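Long-range contact in MMACHC-like protein (Caenorhabditis elegans, PDB 5UJC), which binds cobalamin and probably removes the upper axial ligand of cyanocobalamin and alkylcobalamins in vitamin B12 trafficking: residues L109-H120 with R187-V195. Numbering follows the deposited sequence.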
loop_
_atom_site.group_PDB
_atom_site.type_symbol
_atom_site.label_atom_id
_atom_site.label_comp_id
_atom_site.label_asym_id
_atom_site.label_seq_id
_atom_site.Cartn_x
_atom_site.Cartn_y
_atom_site.Cartn_z
ATOM N N LEU A 109 19.725 2.177 -5.507
ATOM C CA LEU A 109 19.169 1.359 -6.565
ATOM C C LEU A 109 19.734 1.751 -7.933
ATOM O O LEU A 109 20.004 0.894 -8.754
ATOM C CB LEU A 109 17.641 1.470 -6.572
ATOM C CG LEU A 109 16.932 0.679 -7.681
ATOM C CD1 LEU A 109 17.252 -0.786 -7.622
ATOM C CD2 LEU A 109 15.435 0.886 -7.569
ATOM N N ARG A 110 19.926 3.054 -8.157
ATOM C CA ARG A 110 20.444 3.548 -9.457
ATOM C C ARG A 110 21.816 2.947 -9.799
ATOM O O ARG A 110 22.190 2.856 -10.978
ATOM C CB ARG A 110 20.556 5.083 -9.462
ATOM C CG ARG A 110 19.225 5.811 -9.550
ATOM C CD ARG A 110 19.369 7.317 -9.294
ATOM N NE ARG A 110 18.064 7.929 -8.983
ATOM C CZ ARG A 110 17.772 8.633 -7.879
ATOM N NH1 ARG A 110 18.694 8.865 -6.933
ATOM N NH2 ARG A 110 16.552 9.125 -7.729
ATOM N N LYS A 111 22.578 2.570 -8.780
ATOM C CA LYS A 111 23.897 1.982 -9.004
ATOM C C LYS A 111 23.835 0.493 -9.401
ATOM O O LYS A 111 24.824 -0.082 -9.868
ATOM C CB LYS A 111 24.781 2.178 -7.768
ATOM C CG LYS A 111 24.978 3.633 -7.408
ATOM C CD LYS A 111 25.939 3.787 -6.237
ATOM C CE LYS A 111 25.737 5.092 -5.508
ATOM N NZ LYS A 111 26.545 5.160 -4.256
ATOM N N VAL A 112 22.677 -0.123 -9.187
ATOM C CA VAL A 112 22.429 -1.524 -9.571
ATOM C C VAL A 112 21.630 -1.608 -10.900
ATOM O O VAL A 112 21.939 -2.426 -11.771
ATOM C CB VAL A 112 21.693 -2.281 -8.427
ATOM C CG1 VAL A 112 21.269 -3.688 -8.865
ATOM C CG2 VAL A 112 22.592 -2.350 -7.192
ATOM N N GLU A 113 20.609 -0.765 -11.036
ATOM C CA GLU A 113 19.821 -0.666 -12.288
ATOM C C GLU A 113 19.377 0.775 -12.467
ATOM O O GLU A 113 18.580 1.280 -11.682
ATOM C CB GLU A 113 18.596 -1.599 -12.262
ATOM C CG GLU A 113 17.765 -1.571 -13.559
ATOM C CD GLU A 113 18.548 -2.019 -14.809
ATOM O OE1 GLU A 113 18.170 -1.591 -15.914
ATOM O OE2 GLU A 113 19.518 -2.795 -14.683
ATOM N N GLU A 114 19.993 1.480 -13.421
ATOM C CA GLU A 114 19.813 2.934 -13.511
ATOM C C GLU A 114 18.424 3.349 -14.005
ATOM O O GLU A 114 17.929 4.399 -13.635
ATOM C CB GLU A 114 20.915 3.570 -14.369
ATOM C CG GLU A 114 20.805 3.339 -15.855
ATOM C CD GLU A 114 21.986 3.963 -16.619
ATOM O OE1 GLU A 114 22.786 4.682 -15.985
ATOM O OE2 GLU A 114 22.123 3.726 -17.840
ATOM N N ASN A 115 17.785 2.483 -14.786
ATOM C CA ASN A 115 16.513 2.817 -15.460
ATOM C C ASN A 115 15.317 2.200 -14.737
ATOM O O ASN A 115 15.133 0.996 -14.762
ATOM C CB ASN A 115 16.566 2.305 -16.914
ATOM C CG ASN A 115 15.317 2.645 -17.719
ATOM O OD1 ASN A 115 14.415 3.348 -17.247
ATOM N ND2 ASN A 115 15.276 2.165 -18.958
ATOM N N PHE A 116 14.544 3.027 -14.035
ATOM C CA PHE A 116 13.305 2.571 -13.453
ATOM C C PHE A 116 12.299 3.694 -13.312
ATOM O O PHE A 116 12.654 4.870 -13.273
ATOM C CB PHE A 116 13.520 1.875 -12.090
ATOM C CG PHE A 116 14.252 2.708 -11.080
ATOM C CD1 PHE A 116 15.657 2.669 -11.005
ATOM C CD2 PHE A 116 13.564 3.496 -10.173
ATOM C CE1 PHE A 116 16.336 3.406 -10.058
ATOM C CE2 PHE A 116 14.250 4.244 -9.227
ATOM C CZ PHE A 116 15.638 4.205 -9.180
ATOM N N GLU A 117 11.034 3.308 -13.293
ATOM C CA GLU A 117 9.918 4.221 -13.051
ATOM C C GLU A 117 9.293 3.896 -11.711
ATOM O O GLU A 117 9.310 2.735 -11.268
ATOM C CB GLU A 117 8.862 4.036 -14.146
ATOM C CG GLU A 117 9.388 4.287 -15.556
ATOM C CD GLU A 117 9.812 5.732 -15.787
ATOM O OE1 GLU A 117 9.218 6.647 -15.163
ATOM O OE2 GLU A 117 10.713 5.955 -16.617
ATOM N N ILE A 118 8.775 4.915 -11.045
ATOM C CA ILE A 118 8.111 4.730 -9.755
ATOM C C ILE A 118 6.694 5.273 -9.840
ATOM O O ILE A 118 6.487 6.418 -10.266
ATOM C CB ILE A 118 8.855 5.453 -8.576
ATOM C CG1 ILE A 118 10.354 5.106 -8.546
ATOM C CG2 ILE A 118 8.146 5.115 -7.252
ATOM C CD1 ILE A 118 11.091 5.667 -7.334
ATOM N N LEU A 119 5.721 4.430 -9.475
ATOM C CA LEU A 119 4.306 4.827 -9.411
ATOM C C LEU A 119 3.816 4.604 -8.003
ATOM O O LEU A 119 4.054 3.561 -7.439
ATOM C CB LEU A 119 3.471 3.956 -10.387
ATOM C CG LEU A 119 3.763 4.178 -11.869
ATOM C CD1 LEU A 119 2.942 3.202 -12.708
ATOM C CD2 LEU A 119 3.455 5.621 -12.290
ATOM N N HIS A 120 3.116 5.584 -7.446
ATOM C CA HIS A 120 2.586 5.456 -6.080
ATOM C C HIS A 120 1.134 5.083 -6.088
ATOM O O HIS A 120 0.446 5.221 -7.113
ATOM C CB HIS A 120 2.784 6.766 -5.334
ATOM C CG HIS A 120 4.180 7.253 -5.377
ATOM N ND1 HIS A 120 5.245 6.501 -4.915
ATOM C CD2 HIS A 120 4.712 8.375 -5.912
ATOM C CE1 HIS A 120 6.372 7.157 -5.154
ATOM N NE2 HIS A 120 6.073 8.305 -5.739
ATOM N N ARG A 187 2.044 0.887 -1.354
ATOM C CA ARG A 187 2.727 2.187 -1.424
ATOM C C ARG A 187 3.211 2.534 -2.826
ATOM O O ARG A 187 2.905 3.622 -3.330
ATOM C CB ARG A 187 3.883 2.274 -0.398
ATOM C CG ARG A 187 3.387 2.217 1.049
ATOM C CD ARG A 187 2.508 3.408 1.398
ATOM N NE ARG A 187 2.004 3.359 2.767
ATOM C CZ ARG A 187 1.065 4.165 3.226
ATOM N NH1 ARG A 187 0.640 5.198 2.484
ATOM N NH2 ARG A 187 0.557 3.971 4.440
ATOM N N SER A 188 4.032 1.685 -3.427
ATOM C CA SER A 188 4.660 2.038 -4.697
ATOM C C SER A 188 4.910 0.807 -5.538
ATOM O O SER A 188 5.034 -0.304 -5.026
ATOM C CB SER A 188 6.011 2.784 -4.487
ATOM O OG SER A 188 5.862 3.946 -3.699
ATOM N N VAL A 189 4.990 1.014 -6.845
ATOM C CA VAL A 189 5.480 0.013 -7.748
ATOM C C VAL A 189 6.661 0.585 -8.518
ATOM O O VAL A 189 6.600 1.704 -9.027
ATOM C CB VAL A 189 4.389 -0.449 -8.738
ATOM C CG1 VAL A 189 4.997 -1.252 -9.879
ATOM C CG2 VAL A 189 3.307 -1.267 -8.022
ATOM N N LEU A 190 7.739 -0.180 -8.544
ATOM C CA LEU A 190 8.923 0.114 -9.346
ATOM C C LEU A 190 8.893 -0.741 -10.592
ATOM O O LEU A 190 8.664 -1.948 -10.507
ATOM C CB LEU A 190 10.184 -0.199 -8.560
ATOM C CG LEU A 190 10.327 0.406 -7.178
ATOM C CD1 LEU A 190 11.603 -0.079 -6.526
ATOM C CD2 LEU A 190 10.287 1.894 -7.193
ATOM N N ILE A 191 9.061 -0.114 -11.745
ATOM C CA ILE A 191 9.069 -0.841 -13.012
ATOM C C ILE A 191 10.450 -0.672 -13.637
ATOM O O ILE A 191 10.965 0.425 -13.694
ATOM C CB ILE A 191 7.986 -0.302 -13.964
ATOM C CG1 ILE A 191 6.603 -0.363 -13.280
ATOM C CG2 ILE A 191 7.976 -1.099 -15.285
ATOM C CD1 ILE A 191 5.461 0.236 -14.094
ATOM N N PHE A 192 11.026 -1.783 -14.107
ATOM C CA PHE A 192 12.392 -1.815 -14.661
ATOM C C PHE A 192 12.343 -2.182 -16.143
ATOM O O PHE A 192 12.380 -3.364 -16.499
ATOM C CB PHE A 192 13.220 -2.809 -13.888
ATOM C CG PHE A 192 13.318 -2.484 -12.418
ATOM C CD1 PHE A 192 14.311 -1.650 -11.949
ATOM C CD2 PHE A 192 12.383 -2.974 -11.518
ATOM C CE1 PHE A 192 14.362 -1.309 -10.609
ATOM C CE2 PHE A 192 12.449 -2.627 -10.170
ATOM C CZ PHE A 192 13.430 -1.796 -9.731
ATOM N N PRO A 193 12.228 -1.171 -17.021
ATOM C CA PRO A 193 11.919 -1.473 -18.417
ATOM C C PRO A 193 12.969 -2.307 -19.135
ATOM O O PRO A 193 12.642 -2.952 -20.138
ATOM C CB PRO A 193 11.808 -0.073 -19.065
ATOM C CG PRO A 193 11.469 0.834 -17.946
ATOM C CD PRO A 193 12.193 0.278 -16.751
ATOM N N ASN A 194 14.218 -2.286 -18.648
ATOM C CA ASN A 194 15.300 -3.047 -19.290
ATOM C C ASN A 194 15.559 -4.412 -18.667
ATOM O O ASN A 194 16.493 -5.098 -19.076
ATOM C CB ASN A 194 16.609 -2.227 -19.285
ATOM C CG ASN A 194 16.480 -0.917 -20.037
ATOM O OD1 ASN A 194 16.972 0.122 -19.591
ATOM N ND2 ASN A 194 15.807 -0.953 -21.173
ATOM N N VAL A 195 14.717 -4.828 -17.713
ATOM C CA VAL A 195 14.920 -6.083 -17.024
ATOM C C VAL A 195 13.747 -7.018 -17.314
ATOM O O VAL A 195 12.606 -6.715 -16.980
ATOM C CB VAL A 195 15.067 -5.890 -15.497
ATOM C CG1 VAL A 195 15.275 -7.223 -14.825
ATOM C CG2 VAL A 195 16.216 -4.935 -15.190
HETATM O O HOH W 1 15.404 -1.276 -16.254
#
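Glu-117 and Ile-191 exchange two backbone hydrogen bonds, as do Leu-119 and Val-189, joining 117-120 antiparallel to 187-192 as an outermost strand of the four-stranded sheet. Within this ladder Ile-118 CG1 presses on Leu-190 CD2 at 3.5 Å, tighter than usual for carbons. How side chains extend such a pairing is illustrated by Glu-113. From its CB, a chi1 of -178° carries Glu-113 CG past the Phe-192 ring, 3.8 Å from Phe-192 CD1. Bent at chi2, the chain brings Glu-113 CD to 3.8 Å from Val-195 CG2. At the tip, Glu-113 OE1 lies beside Asn-194 CB and accepts from a water at 2.8 Å, while OE2 is bonded to His-7 of helix 5-18. The same water donates to Asn-115 O and accepts from Asn-194 N, tying the loop to the type I turn 192-195. Beside it, Asn-115 ND2 donates to Asn-194 OD1 at 2.7 Å, from 52° above the carbonyl plane. Leu-109 CD2 sits over the centre of the Phe-116 ring, 3.6 Å above its plane, and also meets the edge of Phe-192. At the far end, His-120 ND1 and Ser-188 OG share a 2.9 Å hydrogen bond in the imidazole plane. The chemistry thus implies a backbone ladder flanked by apolar packing, with polar side-chain bonds at both ends; water and histidine would probably favour a charged Glu-113.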